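Local coordinates for ABC transporter, substrate binding protein (Aeropyrum pernix, PDB 3EAF) that probably captures a small solute outside the cell and hands it to the membrane permease of an ABC transporter, as related periplasmic-type binding proteins do, at residues E70-Y75 / D96-T101; Q313-G316 / K321-L324. All blocks are in the same frame, centred on the assembly; numbering follows the deposited sequence.

Contact 1 of 2, residues E70-Y75 / D96-T101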
ATOM      1  N   GLU A  70      21.572  -3.078 -10.858  1.00 15.00           N
ATOM      2  CA  GLU A  70      22.568  -2.494  -9.954  1.00 15.73           C
ATOM      3  C   GLU A  70      22.520  -3.115  -8.552  1.00 15.34           C
ATOM      4  O   GLU A  70      23.556  -3.508  -8.011  1.00 15.71           O
ATOM      5  CB  GLU A  70      22.408  -0.969  -9.857  1.00 15.55           C
ATOM      6  CG  GLU A  70      23.423  -0.309  -8.913  1.00 16.72           C
ATOM      7  CD  GLU A  70      23.324   1.213  -8.851  1.00 17.35           C
ATOM      8  OE1 GLU A  70      22.209   1.767  -8.963  1.00 19.43           O
ATOM      9  OE2 GLU A  70      24.374   1.865  -8.662  1.00 20.34           O
ATOM     10  N   PHE A  71      21.326  -3.187  -7.962  1.00 15.08           N
ATOM     11  CA  PHE A  71      21.149  -3.833  -6.656  1.00 14.66           C
ATOM     12  C   PHE A  71      21.733  -5.250  -6.663  1.00 14.65           C
ATOM     13  O   PHE A  71      22.489  -5.616  -5.764  1.00 14.69           O
ATOM     14  CB  PHE A  71      19.664  -3.905  -6.254  1.00 14.18           C
ATOM     15  CG  PHE A  71      19.055  -2.586  -5.844  1.00 13.70           C
ATOM     16  CD1 PHE A  71      19.833  -1.549  -5.338  1.00 13.45           C
ATOM     17  CD2 PHE A  71      17.673  -2.404  -5.923  1.00 12.96           C
ATOM     18  CE1 PHE A  71      19.243  -0.341  -4.946  1.00 13.62           C
ATOM     19  CE2 PHE A  71      17.077  -1.206  -5.539  1.00 12.37           C
ATOM     20  CZ  PHE A  71      17.863  -0.170  -5.049  1.00 12.83           C
ATOM     21  N   ARG A  72      21.375  -6.039  -7.677  1.00 14.67           N
ATOM     22  CA  ARG A  72      21.791  -7.443  -7.762  1.00 15.11           C
ATOM     23  C   ARG A  72      23.274  -7.608  -8.110  1.00 15.48           C
ATOM     24  O   ARG A  72      24.001  -8.342  -7.434  1.00 15.33           O
ATOM     25  CB  ARG A  72      20.941  -8.200  -8.792  1.00 14.88           C
ATOM     26  CG  ARG A  72      21.311  -9.679  -8.941  1.00 15.07           C
ATOM     27  CD  ARG A  72      20.663 -10.303 -10.169  1.00 15.25           C
ATOM     28  NE  ARG A  72      21.173  -9.729 -11.411  1.00 15.51           N
ATOM     29  CZ  ARG A  72      20.511  -9.696 -12.566  1.00 15.50           C
ATOM     30  NH1 ARG A  72      19.286 -10.200 -12.668  1.00 15.40           N
ATOM     31  NH2 ARG A  72      21.078  -9.143 -13.623  1.00 15.62           N
ATOM     32  N   ASP A  73      23.708  -6.932  -9.174  1.00 15.94           N
ATOM     33  CA  ASP A  73      25.024  -7.187  -9.764  1.00 16.15           C
ATOM     34  C   ASP A  73      26.151  -6.443  -9.066  1.00 16.11           C
ATOM     35  O   ASP A  73      27.221  -7.010  -8.841  1.00 16.37           O
ATOM     36  CB  ASP A  73      25.020  -6.890 -11.269  1.00 16.45           C
ATOM     37  CG  ASP A  73      24.183  -7.883 -12.061  1.00 16.81           C
ATOM     38  OD1 ASP A  73      24.037  -9.045 -11.623  1.00 18.02           O
ATOM     39  OD2 ASP A  73      23.673  -7.502 -13.133  1.00 17.70           O
ATOM     40  N   ARG A  74      25.903  -5.181  -8.720  1.00 15.70           N
ATOM     41  CA  ARG A  74      26.873  -4.382  -7.987  1.00 15.37           C
ATOM     42  C   ARG A  74      26.859  -4.693  -6.485  1.00 15.26           C
ATOM     43  O   ARG A  74      27.909  -4.933  -5.896  1.00 15.44           O
ATOM     44  CB  ARG A  74      26.649  -2.885  -8.239  1.00 15.41           C
ATOM     45  CG  ARG A  74      27.585  -1.990  -7.468  1.00 15.50           C
ATOM     46  CD  ARG A  74      27.413  -0.537  -7.837  1.00 16.09           C
ATOM     47  NE  ARG A  74      28.189   0.330  -6.949  1.00 16.75           N
ATOM     48  CZ  ARG A  74      28.180   1.660  -7.004  1.00 16.12           C
ATOM     49  NH1 ARG A  74      27.435   2.286  -7.904  1.00 16.78           N
ATOM     50  NH2 ARG A  74      28.915   2.364  -6.161  1.00 15.19           N
ATOM     51  N   TYR A  75      25.680  -4.698  -5.867  1.00 14.79           N
ATOM     52  CA  TYR A  75      25.606  -4.822  -4.402  1.00 14.24           C
ATOM     53  C   TYR A  75      25.302  -6.223  -3.892  1.00 13.65           C
ATOM     54  O   TYR A  75      25.447  -6.487  -2.699  1.00 13.76           O
ATOM     55  CB  TYR A  75      24.607  -3.825  -3.813  1.00 14.14           C
ATOM     56  CG  TYR A  75      25.023  -2.384  -3.979  1.00 14.78           C
ATOM     57  CD1 TYR A  75      26.015  -1.824  -3.167  1.00 14.43           C
ATOM     58  CD2 TYR A  75      24.428  -1.578  -4.946  1.00 13.67           C
ATOM     59  CE1 TYR A  75      26.401  -0.501  -3.319  1.00 15.13           C
ATOM     60  CE2 TYR A  75      24.810  -0.250  -5.109  1.00 14.75           C
ATOM     61  CZ  TYR A  75      25.795   0.281  -4.293  1.00 14.92           C
ATOM     62  OH  TYR A  75      26.170   1.592  -4.449  1.00 15.37           O
ATOM     63  N   ASP A  96      12.468 -14.130  -8.289  1.00 15.82           N
ATOM     64  CA  ASP A  96      12.369 -15.543  -7.938  1.00 16.40           C
ATOM     65  C   ASP A  96      13.625 -16.279  -8.413  1.00 15.93           C
ATOM     66  O   ASP A  96      14.270 -16.979  -7.640  1.00 15.50           O
ATOM     67  CB  ASP A  96      11.101 -16.170  -8.538  1.00 16.75           C
ATOM     68  CG  ASP A  96      11.035 -17.676  -8.328  1.00 18.93           C
ATOM     69  OD1 ASP A  96      11.200 -18.135  -7.174  1.00 20.91           O
ATOM     70  OD2 ASP A  96      10.810 -18.405  -9.317  1.00 21.36           O
ATOM     71  N   THR A  97      13.966 -16.090  -9.688  1.00 15.87           N
ATOM     72  CA  THR A  97      15.202 -16.618 -10.270  1.00 15.94           C
ATOM     73  C   THR A  97      16.427 -16.229  -9.433  1.00 15.80           C
ATOM     74  O   THR A  97      17.240 -17.086  -9.070  1.00 15.71           O
ATOM     75  CB  THR A  97      15.365 -16.123 -11.724  1.00 15.98           C
ATOM     76  OG1 THR A  97      14.239 -16.557 -12.498  1.00 16.54           O
ATOM     77  CG2 THR A  97      16.639 -16.659 -12.354  1.00 17.01           C
ATOM     78  N   ASP A  98      16.523 -14.941  -9.101  1.00 15.57           N
ATOM     79  CA  ASP A  98      17.660 -14.385  -8.369  1.00 15.44           C
ATOM     80  C   ASP A  98      17.610 -14.591  -6.853  1.00 15.34           C
ATOM     81  O   ASP A  98      18.587 -14.300  -6.155  1.00 15.00           O
ATOM     82  CB  ASP A  98      17.805 -12.901  -8.686  1.00 15.29           C
ATOM     83  CG  ASP A  98      18.108 -12.651 -10.145  1.00 16.11           C
ATOM     84  OD1 ASP A  98      18.710 -13.544 -10.785  1.00 16.12           O
ATOM     85  OD2 ASP A  98      17.748 -11.564 -10.647  1.00 15.14           O
ATOM     86  N   LYS A  99      16.474 -15.079  -6.359  1.00 15.40           N
ATOM     87  CA  LYS A  99      16.271 -15.365  -4.933  1.00 15.41           C
ATOM     88  C   LYS A  99      16.420 -14.134  -4.042  1.00 14.90           C
ATOM     89  O   LYS A  99      17.097 -14.177  -3.009  1.00 15.07           O
ATOM     90  CB  LYS A  99      17.193 -16.497  -4.452  1.00 15.72           C
ATOM     91  CG  LYS A  99      17.037 -17.801  -5.211  1.00 16.89           C
ATOM     92  CD  LYS A  99      17.523 -18.966  -4.354  1.00 20.43           C
ATOM     93  CE  LYS A  99      18.156 -20.074  -5.184  1.00 21.86           C
ATOM     94  NZ  LYS A  99      17.199 -20.690  -6.134  1.00 24.04           N
ATOM     95  N   ILE A 100      15.785 -13.039  -4.454  1.00 14.41           N
ATOM     96  CA  ILE A 100      15.810 -11.779  -3.706  1.00 13.71           C
ATOM     97  C   ILE A 100      14.422 -11.522  -3.114  1.00 13.49           C
ATOM     98  O   ILE A 100      13.435 -11.416  -3.858  1.00 13.41           O
ATOM     99  CB  ILE A 100      16.245 -10.591  -4.618  1.00 13.91           C
ATOM    100  CG1 ILE A 100      17.679 -10.805  -5.133  1.00 14.04           C
ATOM    101  CG2 ILE A 100      16.109  -9.242  -3.885  1.00 13.79           C
ATOM    102  CD1 ILE A 100      18.182  -9.734  -6.117  1.00 13.69           C
ATOM    103  N   THR A 101      14.341 -11.456  -1.783  1.00 12.92           N
ATOM    104  CA  THR A 101      13.074 -11.163  -1.093  1.00 12.14           C
ATOM    105  C   THR A 101      12.629  -9.732  -1.423  1.00 11.74           C
ATOM    106  O   THR A 101      13.392  -8.778  -1.246  1.00 11.78           O
ATOM    107  CB  THR A 101      13.182 -11.370   0.443  1.00 12.54           C
ATOM    108  OG1 THR A 101      13.227 -12.770   0.736  1.00 11.81           O
ATOM    109  CG2 THR A 101      11.980 -10.764   1.172  1.00 12.25           C
TER
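Arg72 leaves helix 61-74 with its CG directed away from the backbone N (chi1 -180°) toward Asp98, whose own CG lies beside its backbone N (chi1 -63°); the two side chains cross at about a right angle. A bend at chi3 of Arg72 then turns the guanidinium back along its own helix and presents NH1 to the carboxylate. Arg72 NH1 donates to OD2 of Asp98 over 2.9 Å in a nearly straight bond (167°), reaching the oxygen on its syn side but tilted out of the carboxylate plane; the bond stays within the guanidinium plane, and the two flat groups stand almost perpendicular. The same oxygen lies 3.2 Å from Arg72 CD, so the carboxylate sits against the bend of the chain as well as its charged end. Asp73 takes another edge of the guanidinium: Arg72 NE meets Asp73 OD1 at 3.0 Å and Arg72 NH2 meets Asp73 OD2 at 3.1 Å, a side-on grip that fixes the rotation of the group. Arg72 thus sits between two carboxylates, whose like charges it probably screens. Asp98 OD2 is also hydrogen-bonded to Tyr68 OH, its strongest polar partner, and to Gln94 NE2. Nearer the backbone of Arg72, Ile100 CD1 packs 4.1 Å from Arg72 CB, and Ile100 also touches Ile80 of the sheet. Lys99, with positive phi, closes helix 85-98 in a Schellman motif. The salt-bridge network joins the C-terminal ends of two neighbouring helices, each leading into a parallel strand, in the alpha/beta architecture of a periplasmic binding protein lobe.

Contact 2 of 2, residues Q313-G316 / K321-L324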
ATOM      1  N   GLN A 313      23.673 -16.352   5.855  1.00 24.75           N
ATOM      2  CA  GLN A 313      24.908 -16.328   5.061  1.00 25.11           C
ATOM      3  C   GLN A 313      24.890 -17.273   3.862  1.00 25.02           C
ATOM      4  O   GLN A 313      25.378 -16.925   2.788  1.00 25.14           O
ATOM      5  CB  GLN A 313      26.125 -16.631   5.942  1.00 24.99           C
ATOM      6  CG  GLN A 313      26.771 -15.395   6.530  1.00 25.40           C
ATOM      7  CD  GLN A 313      28.031 -15.706   7.320  1.00 26.01           C
ATOM      8  OE1 GLN A 313      27.993 -16.422   8.324  1.00 26.59           O
ATOM      9  NE2 GLN A 313      29.159 -15.159   6.869  1.00 27.33           N
ATOM     10  N   GLU A 314      24.336 -18.465   4.053  1.00 25.16           N
ATOM     11  CA  GLU A 314      24.356 -19.501   3.020  1.00 25.35           C
ATOM     12  C   GLU A 314      23.308 -19.293   1.925  1.00 24.70           C
ATOM     13  O   GLU A 314      23.616 -19.406   0.731  1.00 24.64           O
ATOM     14  CB  GLU A 314      24.173 -20.883   3.649  1.00 25.81           C
ATOM     15  CG  GLU A 314      25.372 -21.368   4.451  1.00 28.41           C
ATOM     16  CD  GLU A 314      25.049 -22.591   5.291  1.00 31.99           C
ATOM     17  OE1 GLU A 314      24.306 -23.474   4.801  1.00 33.15           O
ATOM     18  OE2 GLU A 314      25.538 -22.668   6.443  1.00 33.59           O
ATOM     19  N   ARG A 315      22.076 -18.986   2.329  1.00 23.91           N
ATOM     20  CA  ARG A 315      20.961 -18.931   1.383  1.00 23.29           C
ATOM     21  C   ARG A 315      20.369 -17.532   1.190  1.00 22.39           C
ATOM     22  O   ARG A 315      19.502 -17.341   0.336  1.00 22.67           O
ATOM     23  CB  ARG A 315      19.873 -19.935   1.775  1.00 23.73           C
ATOM     24  CG  ARG A 315      20.380 -21.357   2.045  1.00 23.47           C
ATOM     25  CD  ARG A 315      19.222 -22.329   2.204  1.00 24.13           C
ATOM     26  NE  ARG A 315      18.382 -21.990   3.348  1.00 26.03           N
ATOM     27  CZ  ARG A 315      17.076 -22.230   3.427  1.00 27.68           C
ATOM     28  NH1 ARG A 315      16.439 -22.813   2.417  1.00 28.46           N
ATOM     29  NH2 ARG A 315      16.401 -21.879   4.522  1.00 27.70           N
ATOM     30  N   GLY A 316      20.849 -16.562   1.970  1.00 21.23           N
ATOM     31  CA  GLY A 316      20.488 -15.154   1.804  1.00 19.88           C
ATOM     32  C   GLY A 316      18.999 -14.879   1.696  1.00 19.27           C
ATOM     33  O   GLY A 316      18.245 -15.115   2.642  1.00 18.82           O
ATOM     34  N   LYS A 321      12.827 -15.490   2.608  1.00 13.53           N
ATOM     35  CA  LYS A 321      11.539 -15.928   2.036  1.00 14.31           C
ATOM     36  C   LYS A 321      10.886 -17.024   2.871  1.00 14.39           C
ATOM     37  O   LYS A 321       9.693 -16.968   3.165  1.00 14.55           O
ATOM     38  CB  LYS A 321      11.689 -16.430   0.592  1.00 14.35           C
ATOM     39  CG  LYS A 321      10.652 -17.529   0.225  1.00 15.53           C
ATOM     40  CD  LYS A 321      10.571 -17.794  -1.247  1.00 17.49           C
ATOM     41  CE  LYS A 321      10.433 -19.282  -1.561  1.00 18.41           C
ATOM     42  NZ  LYS A 321       9.231 -19.955  -1.003  1.00 16.71           N
ATOM     43  N   GLU A 322      11.677 -18.024   3.237  1.00 14.65           N
ATOM     44  CA  GLU A 322      11.167 -19.182   3.952  1.00 15.08           C
ATOM     45  C   GLU A 322      10.718 -18.823   5.371  1.00 14.30           C
ATOM     46  O   GLU A 322       9.712 -19.345   5.857  1.00 14.14           O
ATOM     47  CB  GLU A 322      12.198 -20.315   3.926  1.00 15.21           C
ATOM     48  CG  GLU A 322      12.396 -20.884   2.509  1.00 16.21           C
ATOM     49  CD  GLU A 322      13.344 -22.064   2.435  1.00 17.60           C
ATOM     50  OE1 GLU A 322      13.898 -22.480   3.481  1.00 20.99           O
ATOM     51  OE2 GLU A 322      13.546 -22.584   1.310  1.00 21.22           O
ATOM     52  N   ALA A 323      11.457 -17.916   6.010  1.00 13.66           N
ATOM     53  CA  ALA A 323      11.089 -17.378   7.314  1.00 13.34           C
ATOM     54  C   ALA A 323       9.768 -16.613   7.259  1.00 13.02           C
ATOM     55  O   ALA A 323       8.959 -16.715   8.172  1.00 12.94           O
ATOM     56  CB  ALA A 323      12.201 -16.478   7.856  1.00 13.42           C
ATOM     57  N   LEU A 324       9.557 -15.842   6.192  1.00 12.68           N
ATOM     58  CA  LEU A 324       8.305 -15.097   6.032  1.00 12.77           C
ATOM     59  C   LEU A 324       7.104 -16.035   5.833  1.00 12.90           C
ATOM     60  O   LEU A 324       5.977 -15.693   6.185  1.00 12.91           O
ATOM     61  CB  LEU A 324       8.414 -14.082   4.885  1.00 12.56           C
ATOM     62  CG  LEU A 324       9.290 -12.846   5.149  1.00 11.72           C
ATOM     63  CD1 LEU A 324       9.710 -12.166   3.835  1.00 12.73           C
ATOM     64  CD2 LEU A 324       8.596 -11.855   6.085  1.00 11.77           C
TER
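Arg315, in the last turn of helix 309-315, reaches across to Glu322 on the next helix; its CG stands beside the backbone N (chi1 -50°), and a bend at chi3 swings the guanidinium toward the carboxylate. Arg315 NH1 and Arg315 NH2 both bond end-on to OE1 of Glu322, each at 2.8 Å from that oxygen. The two N-H bonds are equally bent, at 141°, because one acceptor is shared by a fork of donors. OE1 lies in the guanidinium plane, yet both nitrogens come to it from the same face of the carboxylate, the two planes being 61° apart. Glu322 OE2 is 3.1 Å from Arg315 NH1. Asp311, one turn back, holds NE of the arginine in a further salt bridge, which probably helps to position the group for Glu322. A leucine in place of Arg315 would probably leave both Glu322 and Asp311 without this cationic mate and remove the side-chain bridge between the two helices. Gly316 follows with positive phi, which favours glycine. The arrangement is a surface salt bridge between two consecutive helices joined at a glycine that ends one and N-caps the next.

Overall arrangement
Contact 1 and contact 2 follow one another along the chain and lie on the same side of its centre, with their own centres about 13 Å apart. They meet where strand 101-104 begins: Thr101 CG2 packs 3.8 Å from Leu324 CD1, and Thr101 OG1 lies 3.3 Å from Lys321 N. Helix 317-326 therefore lies against the strand that helix 85-98 leads into. Contact 1 is remote from the magnesium site, whereas the side chain of Glu322 in contact 2 is about 10 Å from the bound ion. Glu325, a magnesium ligand together with Asp340 and Tyr341, is salt-bridged to Lys321, so Lys321 probably belongs to the second shell of the site.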